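Local coordinates for protein beta-glucuronidase (Dictyoglomus thermophilum, PDB 6XXW) that probably hydrolyses beta-glucuronides, removing terminal glucuronic acid as a family 2 glycoside hydrolase, at residues V461-W472 and K499-D509. Numbering follows the deposited sequence. Where two conformers were deposited one is given.
Sequences VDVICVNRYYSW and KPIILSEFGAD
Strands 463-467 and 501-505 are parallel neighbours in the TIM barrel, joined through helix 482-497 as a beta-alpha-beta unit. Ile464 N meets Pro500 O at 2.9 Å, Ile502 N meets Ile464 O, and Val466 N meets Ile502 O, all nearly straight. A beta bulge after Val466 shifts the pairing by one residue. Here Ser504 N reaches Val466 O from above the carbonyl plane (N-H...O 139°). After the bulge, Arg468 N donates to Glu505 O.

Apolar packing covers both faces. Val466 CG1 lies 4.0 Å from Leu503 CD1. Cys465 SG lies against Ile502 CB, and Val463 CG1 against Ile502 CD1.

Polar side chains gather at the C-terminal end of the strands, where family 2 glycosidases have their active site; Tris bound there is probably from crystallisation. Asn467 lays its amide over the Glu505 carboxylate, the planes 25° apart. Its OD1 accepts from Ser504 OG at 2.7 Å, while ND2 hydrogen-bonds Glu416. Tyr469 OH donates to the anti side of Glu505 OE1 at 2.6 Å; OE2 salt-bridges Arg338 and hydrogen-bonds Tris.

Beyond the strands, CG of Trp472 is set opposite the backbone N (chi1 -174°). This sends one indole face over Ala508 CA and Asp509 N, with CE3 3.5 Å from Ala508 CB. Asp509 also salt-bridges Lys569. A water accepts a hydrogen bond from Trp472 NE1 (2.9 Å) and donates one to Asp509 OD1 (2.7 Å).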
ATOM      1  N   VAL A 461      -1.064 -43.775  -8.894  1.00 18.80           N
ATOM      2  CA  VAL A 461      -2.288 -43.098  -8.457  1.00 18.51           C
ATOM      3  C   VAL A 461      -3.351 -43.078  -9.556  1.00 19.62           C
ATOM      4  O   VAL A 461      -3.104 -43.528 -10.681  1.00 21.55           O
ATOM      5  CB  VAL A 461      -1.979 -41.668  -7.963  1.00 20.76           C
ATOM      6  CG1 VAL A 461      -0.978 -41.721  -6.801  1.00 18.20           C
ATOM      7  CG2 VAL A 461      -1.440 -40.815  -9.091  1.00 20.89           C
ATOM      8  N   ASP A 462      -4.546 -42.554  -9.236  1.00 16.55           N
ATOM      9  CA  ASP A 462      -5.660 -42.519 -10.183  1.00 16.52           C
ATOM     10  C   ASP A 462      -5.678 -41.255 -11.034  1.00 22.43           C
ATOM     11  O   ASP A 462      -6.096 -41.298 -12.198  1.00 19.57           O
ATOM     12  CB  ASP A 462      -6.994 -42.614  -9.446  1.00 20.83           C
ATOM     13  CG  ASP A 462      -7.170 -43.934  -8.724  1.00 25.00           C
ATOM     14  OD1 ASP A 462      -6.988 -44.989  -9.365  1.00 26.28           O
ATOM     15  OD2 ASP A 462      -7.482 -43.908  -7.522  1.00 24.02           O
ATOM     16  N   VAL A 463      -5.262 -40.134 -10.464  1.00 22.12           N
ATOM     17  CA  VAL A 463      -5.292 -38.834 -11.127  1.00 18.34           C
ATOM     18  C   VAL A 463      -3.956 -38.165 -10.862  1.00 22.22           C
ATOM     19  O   VAL A 463      -3.437 -38.239  -9.744  1.00 21.33           O
ATOM     20  CB  VAL A 463      -6.454 -37.954 -10.610  1.00 23.74           C
ATOM     21  CG1 VAL A 463      -6.395 -36.537 -11.220  1.00 20.80           C
ATOM     22  CG2 VAL A 463      -7.789 -38.606 -10.909  1.00 25.67           C
ATOM     23  N   ILE A 464      -3.390 -37.524 -11.893  1.00 16.94           N
ATOM     24  CA  ILE A 464      -2.119 -36.817 -11.768  1.00 22.33           C
ATOM     25  C   ILE A 464      -2.387 -35.376 -11.364  1.00 18.52           C
ATOM     26  O   ILE A 464      -3.186 -34.684 -12.000  1.00 19.69           O
ATOM     27  CB  ILE A 464      -1.323 -36.867 -13.083  1.00 27.69           C
ATOM     28  CG1 ILE A 464      -1.082 -38.318 -13.516  1.00 21.04           C
ATOM     29  CG2 ILE A 464      -0.011 -36.070 -12.953  1.00 24.87           C
ATOM     30  CD1 ILE A 464       0.199 -38.921 -13.035  1.00 24.07           C
ATOM     31  N   CYS A 465      -1.691 -34.914 -10.330  1.00 19.10           N
ATOM     32  CA  CYS A 465      -1.731 -33.514  -9.913  1.00 18.25           C
ATOM     33  C   CYS A 465      -0.315 -32.954 -10.026  1.00 16.54           C
ATOM     34  O   CYS A 465       0.604 -33.436  -9.357  1.00 18.70           O
ATOM     35  CB  CYS A 465      -2.255 -33.383  -8.477  1.00 17.13           C
ATOM     36  SG  CYS A 465      -4.031 -33.677  -8.262  1.00 20.86           S
ATOM     37  N   VAL A 466      -0.128 -31.943 -10.870  0.75 17.31           N
ATOM     38  CA  VAL A 466       1.191 -31.369 -11.106  0.75 17.39           C
ATOM     39  C   VAL A 466       1.169 -29.883 -10.767  0.75 17.57           C
ATOM     40  O   VAL A 466       0.248 -29.153 -11.167  0.75 15.29           O
ATOM     41  CB  VAL A 466       1.680 -31.603 -12.550  0.75 20.20           C
ATOM     42  CG1 VAL A 466       0.778 -30.941 -13.566  0.75 21.53           C
ATOM     43  CG2 VAL A 466       3.110 -31.120 -12.701  0.75 17.43           C
ATOM     44  N   ASN A 467       2.184 -29.451 -10.017  1.00 16.48           N
ATOM     45  CA  ASN A 467       2.415 -28.055  -9.674  1.00 17.29           C
ATOM     46  C   ASN A 467       3.438 -27.491 -10.649  1.00 15.76           C
ATOM     47  O   ASN A 467       4.528 -28.050 -10.784  1.00 17.93           O
ATOM     48  CB  ASN A 467       2.967 -27.926  -8.249  1.00 16.46           C
ATOM     49  CG  ASN A 467       1.993 -28.432  -7.178  1.00 19.38           C
ATOM     50  OD1 ASN A 467       0.839 -28.754  -7.464  1.00 14.83           O
ATOM     51  ND2 ASN A 467       2.467 -28.484  -5.931  1.00 17.00           N
ATOM     52  N   ARG A 468       3.111 -26.373 -11.310  1.00 17.76           N
ATOM     53  CA  ARG A 468       4.051 -25.785 -12.262  1.00 17.25           C
ATOM     54  C   ARG A 468       4.081 -24.267 -12.109  1.00 21.23           C
ATOM     55  O   ARG A 468       3.033 -23.624 -11.965  1.00 16.03           O
ATOM     56  CB  ARG A 468       3.693 -26.168 -13.710  1.00 22.70           C
ATOM     57  CG  ARG A 468       4.031 -27.639 -14.069  1.00 17.43           C
ATOM     58  CD  ARG A 468       5.532 -27.885 -13.911  1.00 18.37           C
ATOM     59  NE  ARG A 468       5.949 -29.266 -14.206  1.00 20.55           N
ATOM     60  CZ  ARG A 468       6.419 -30.113 -13.295  1.00 25.61           C
ATOM     61  NH1 ARG A 468       6.501 -29.743 -12.024  1.00 22.38           N
ATOM     62  NH2 ARG A 468       6.814 -31.334 -13.653  1.00 25.37           N
ATOM     63  N   TYR A 469       5.290 -23.706 -12.162  1.00 19.26           N
ATOM     64  CA  TYR A 469       5.564 -22.301 -11.858  1.00 19.49           C
ATOM     65  C   TYR A 469       6.468 -21.684 -12.921  1.00 17.10           C
ATOM     66  O   TYR A 469       7.330 -20.855 -12.622  1.00 16.91           O
ATOM     67  CB  TYR A 469       6.185 -22.173 -10.467  1.00 14.69           C
ATOM     68  CG  TYR A 469       5.161 -22.392  -9.355  1.00 16.54           C
ATOM     69  CD1 TYR A 469       4.295 -21.366  -8.974  1.00 17.69           C
ATOM     70  CD2 TYR A 469       5.044 -23.623  -8.721  1.00 19.18           C
ATOM     71  CE1 TYR A 469       3.342 -21.550  -7.966  1.00 16.81           C
ATOM     72  CE2 TYR A 469       4.100 -23.830  -7.717  1.00 18.60           C
ATOM     73  CZ  TYR A 469       3.243 -22.789  -7.355  1.00 18.22           C
ATOM     74  OH  TYR A 469       2.310 -22.980  -6.360  1.00 18.55           O
ATOM     75  N   TYR A 470       6.288 -22.094 -14.177  1.00 18.15           N
ATOM     76  CA  TYR A 470       7.084 -21.540 -15.259  1.00 18.74           C
ATOM     77  C   TYR A 470       6.908 -20.026 -15.301  1.00 18.59           C
ATOM     78  O   TYR A 470       5.792 -19.517 -15.188  1.00 18.11           O
ATOM     79  CB  TYR A 470       6.665 -22.160 -16.588  1.00 16.96           C
ATOM     80  CG  TYR A 470       6.837 -23.682 -16.668  1.00 17.53           C
ATOM     81  CD1 TYR A 470       8.081 -24.271 -16.524  1.00 21.07           C
ATOM     82  CD2 TYR A 470       5.740 -24.510 -16.900  1.00 19.09           C
ATOM     83  CE1 TYR A 470       8.240 -25.647 -16.611  1.00 22.76           C
ATOM     84  CE2 TYR A 470       5.888 -25.876 -16.992  1.00 18.90           C
ATOM     85  CZ  TYR A 470       7.139 -26.438 -16.852  1.00 19.61           C
ATOM     86  OH  TYR A 470       7.294 -27.798 -16.936  1.00 24.15           O
ATOM     87  N   SER A 471       8.020 -19.313 -15.486  1.00 16.77           N
ATOM     88  CA  SER A 471       8.150 -17.849 -15.513  1.00 14.93           C
ATOM     89  C   SER A 471       8.138 -17.235 -14.112  1.00 18.30           C
ATOM     90  O   SER A 471       8.358 -16.010 -13.994  1.00 20.71           O
ATOM     91  CB  SER A 471       7.082 -17.159 -16.378  1.00 18.28           C
ATOM     92  OG  SER A 471       5.923 -16.850 -15.621  1.00 19.69           O
ATOM     93  N   TRP A 472       7.930 -18.021 -13.048  1.00 17.38           N
ATOM     94  CA  TRP A 472       8.061 -17.528 -11.678  1.00 18.96           C
ATOM     95  C   TRP A 472       9.329 -18.071 -11.026  1.00 19.45           C
ATOM     96  O   TRP A 472      10.275 -17.312 -10.787  1.00 19.01           O
ATOM     97  CB  TRP A 472       6.823 -17.851 -10.819  1.00 17.67           C
ATOM     98  CG  TRP A 472       6.973 -17.173  -9.479  1.00 16.21           C
ATOM     99  CD1 TRP A 472       7.423 -17.737  -8.312  1.00 20.29           C
ATOM    100  CD2 TRP A 472       6.770 -15.784  -9.202  1.00 15.04           C
ATOM    101  NE1 TRP A 472       7.486 -16.786  -7.319  1.00 17.24           N
ATOM    102  CE2 TRP A 472       7.102 -15.576  -7.841  1.00 18.75           C
ATOM    103  CE3 TRP A 472       6.335 -14.692  -9.971  1.00 18.02           C
ATOM    104  CZ2 TRP A 472       7.003 -14.322  -7.228  1.00 17.25           C
ATOM    105  CZ3 TRP A 472       6.228 -13.433  -9.358  1.00 16.42           C
ATOM    106  CH2 TRP A 472       6.552 -13.266  -7.989  1.00 13.43           C
ATOM    107  N   LYS A 499      -3.521 -40.795 -17.608  1.00 25.75           N
ATOM    108  CA  LYS A 499      -4.469 -40.539 -16.536  1.00 27.64           C
ATOM    109  C   LYS A 499      -4.984 -39.112 -16.663  1.00 23.42           C
ATOM    110  O   LYS A 499      -4.329 -38.271 -17.289  1.00 19.99           O
ATOM    111  CB  LYS A 499      -3.800 -40.725 -15.165  1.00 23.77           C
ATOM    112  CG  LYS A 499      -3.285 -42.134 -14.871  1.00 25.96           C
ATOM    113  CD  LYS A 499      -2.485 -42.148 -13.575  1.00 21.41           C
ATOM    114  CE  LYS A 499      -1.634 -43.420 -13.448  1.00 24.19           C
ATOM    115  NZ  LYS A 499      -2.455 -44.651 -13.555  1.00 27.73           N
ATOM    116  N   PRO A 500      -6.149 -38.794 -16.085  1.00 22.98           N
ATOM    117  CA  PRO A 500      -6.558 -37.383 -16.033  1.00 18.67           C
ATOM    118  C   PRO A 500      -5.532 -36.583 -15.245  1.00 18.53           C
ATOM    119  O   PRO A 500      -4.897 -37.093 -14.313  1.00 18.80           O
ATOM    120  CB  PRO A 500      -7.919 -37.413 -15.318  1.00 21.90           C
ATOM    121  CG  PRO A 500      -8.312 -38.872 -15.207  1.00 19.91           C
ATOM    122  CD  PRO A 500      -7.046 -39.662 -15.303  1.00 17.96           C
ATOM    123  N   ILE A 501      -5.381 -35.318 -15.623  1.00 18.75           N
ATOM    124  CA  ILE A 501      -4.391 -34.426 -15.028  1.00 17.60           C
ATOM    125  C   ILE A 501      -5.088 -33.177 -14.503  1.00 20.07           C
ATOM    126  O   ILE A 501      -5.874 -32.541 -15.218  1.00 19.73           O
ATOM    127  CB  ILE A 501      -3.293 -34.050 -16.040  1.00 20.59           C
ATOM    128  CG1 ILE A 501      -2.595 -35.309 -16.559  1.00 27.24           C
ATOM    129  CG2 ILE A 501      -2.292 -33.083 -15.415  1.00 24.79           C
ATOM    130  CD1 ILE A 501      -1.527 -35.013 -17.571  1.00 24.69           C
ATOM    131  N   ILE A 502      -4.796 -32.829 -13.258  1.00 17.75           N
ATOM    132  CA  ILE A 502      -5.175 -31.546 -12.677  1.00 19.01           C
ATOM    133  C   ILE A 502      -3.915 -30.702 -12.562  1.00 16.76           C
ATOM    134  O   ILE A 502      -2.916 -31.154 -11.988  1.00 20.20           O
ATOM    135  CB  ILE A 502      -5.834 -31.728 -11.296  1.00 15.53           C
ATOM    136  CG1 ILE A 502      -7.117 -32.556 -11.409  1.00 19.14           C
ATOM    137  CG2 ILE A 502      -6.069 -30.355 -10.625  1.00 16.76           C
ATOM    138  CD1 ILE A 502      -7.740 -32.944 -10.044  1.00 19.39           C
ATOM    139  N   LEU A 503      -3.947 -29.480 -13.106  1.00 15.16           N
ATOM    140  CA  LEU A 503      -2.879 -28.530 -12.802  1.00 17.27           C
ATOM    141  C   LEU A 503      -3.170 -28.044 -11.389  1.00 18.11           C
ATOM    142  O   LEU A 503      -3.956 -27.116 -11.182  1.00 17.55           O
ATOM    143  CB  LEU A 503      -2.832 -27.381 -13.812  1.00 16.16           C
ATOM    144  CG  LEU A 503      -1.678 -26.386 -13.637  1.00 23.54           C
ATOM    145  CD1 LEU A 503      -0.358 -27.083 -13.839  1.00 18.09           C
ATOM    146  CD2 LEU A 503      -1.799 -25.205 -14.609  1.00 21.90           C
ATOM    147  N   SER A 504      -2.528 -28.685 -10.404  1.00 15.69           N
ATOM    148  CA  SER A 504      -2.915 -28.523  -9.004  1.00 15.89           C
ATOM    149  C   SER A 504      -2.333 -27.281  -8.335  1.00 16.43           C
ATOM    150  O   SER A 504      -2.812 -26.904  -7.255  1.00 17.56           O
ATOM    151  CB  SER A 504      -2.526 -29.772  -8.205  1.00 16.64           C
ATOM    152  OG  SER A 504      -1.195 -30.167  -8.490  1.00 20.45           O
ATOM    153  N   GLU A 505      -1.328 -26.641  -8.932  1.00 15.19           N
ATOM    154  CA  GLU A 505      -0.826 -25.368  -8.432  1.00 13.72           C
ATOM    155  C   GLU A 505      -0.200 -24.600  -9.580  1.00 19.40           C
ATOM    156  O   GLU A 505       0.485 -25.179 -10.426  1.00 19.77           O
ATOM    157  CB  GLU A 505       0.241 -25.524  -7.348  1.00 16.04           C
ATOM    158  CG  GLU A 505      -0.238 -26.001  -6.000  1.00 16.69           C
ATOM    159  CD  GLU A 505       0.862 -25.951  -4.949  1.00 21.34           C
ATOM    160  OE1 GLU A 505       1.828 -25.164  -5.129  1.00 19.76           O
ATOM    161  OE2 GLU A 505       0.757 -26.691  -3.941  1.00 21.10           O
ATOM    162  N   PHE A 506      -0.405 -23.292  -9.562  1.00 14.35           N
ATOM    163  CA  PHE A 506       0.316 -22.347 -10.402  1.00 17.60           C
ATOM    164  C   PHE A 506      -0.083 -20.964  -9.923  1.00 16.02           C
ATOM    165  O   PHE A 506      -1.206 -20.768  -9.451  1.00 17.09           O
ATOM    166  CB  PHE A 506       0.022 -22.530 -11.905  1.00 16.00           C
ATOM    167  CG  PHE A 506      -1.427 -22.327 -12.301  1.00 20.28           C
ATOM    168  CD1 PHE A 506      -2.410 -23.222 -11.900  1.00 15.73           C
ATOM    169  CD2 PHE A 506      -1.788 -21.252 -13.122  1.00 18.89           C
ATOM    170  CE1 PHE A 506      -3.725 -23.049 -12.274  1.00 15.96           C
ATOM    171  CE2 PHE A 506      -3.101 -21.061 -13.515  1.00 17.80           C
ATOM    172  CZ  PHE A 506      -4.086 -21.955 -13.095  1.00 20.04           C
ATOM    173  N   GLY A 507       0.845 -20.028 -10.014  1.00 20.40           N
ATOM    174  CA  GLY A 507       0.575 -18.689  -9.535  1.00 18.15           C
ATOM    175  C   GLY A 507       1.858 -17.921  -9.321  1.00 16.71           C
ATOM    176  O   GLY A 507       2.962 -18.416  -9.564  1.00 19.70           O
ATOM    177  N   ALA A 508       1.678 -16.683  -8.853  1.00 16.48           N
ATOM    178  CA  ALA A 508       2.753 -15.713  -8.698  1.00 18.74           C
ATOM    179  C   ALA A 508       2.467 -14.866  -7.466  1.00 17.19           C
ATOM    180  O   ALA A 508       1.304 -14.568  -7.185  1.00 19.85           O
ATOM    181  CB  ALA A 508       2.859 -14.824  -9.947  1.00 14.78           C
ATOM    182  N   ASP A 509       3.510 -14.496  -6.718  1.00 15.69           N
ATOM    183  CA  ASP A 509       3.315 -13.562  -5.610  1.00 18.40           C
ATOM    184  C   ASP A 509       2.892 -12.207  -6.160  1.00 18.56           C
ATOM    185  O   ASP A 509       3.421 -11.750  -7.174  1.00 18.70           O
ATOM    186  CB  ASP A 509       4.598 -13.388  -4.792  1.00 16.04           C
ATOM    187  CG  ASP A 509       4.997 -14.640  -4.045  1.00 17.95           C
ATOM    188  OD1 ASP A 509       5.556 -15.560  -4.690  1.00 22.23           O
ATOM    189  OD2 ASP A 509       4.774 -14.689  -2.814  1.00 21.10           O
TER
HETATM  190  O   HOH W   1       8.006 -16.726  -4.461  1.00 21.72           O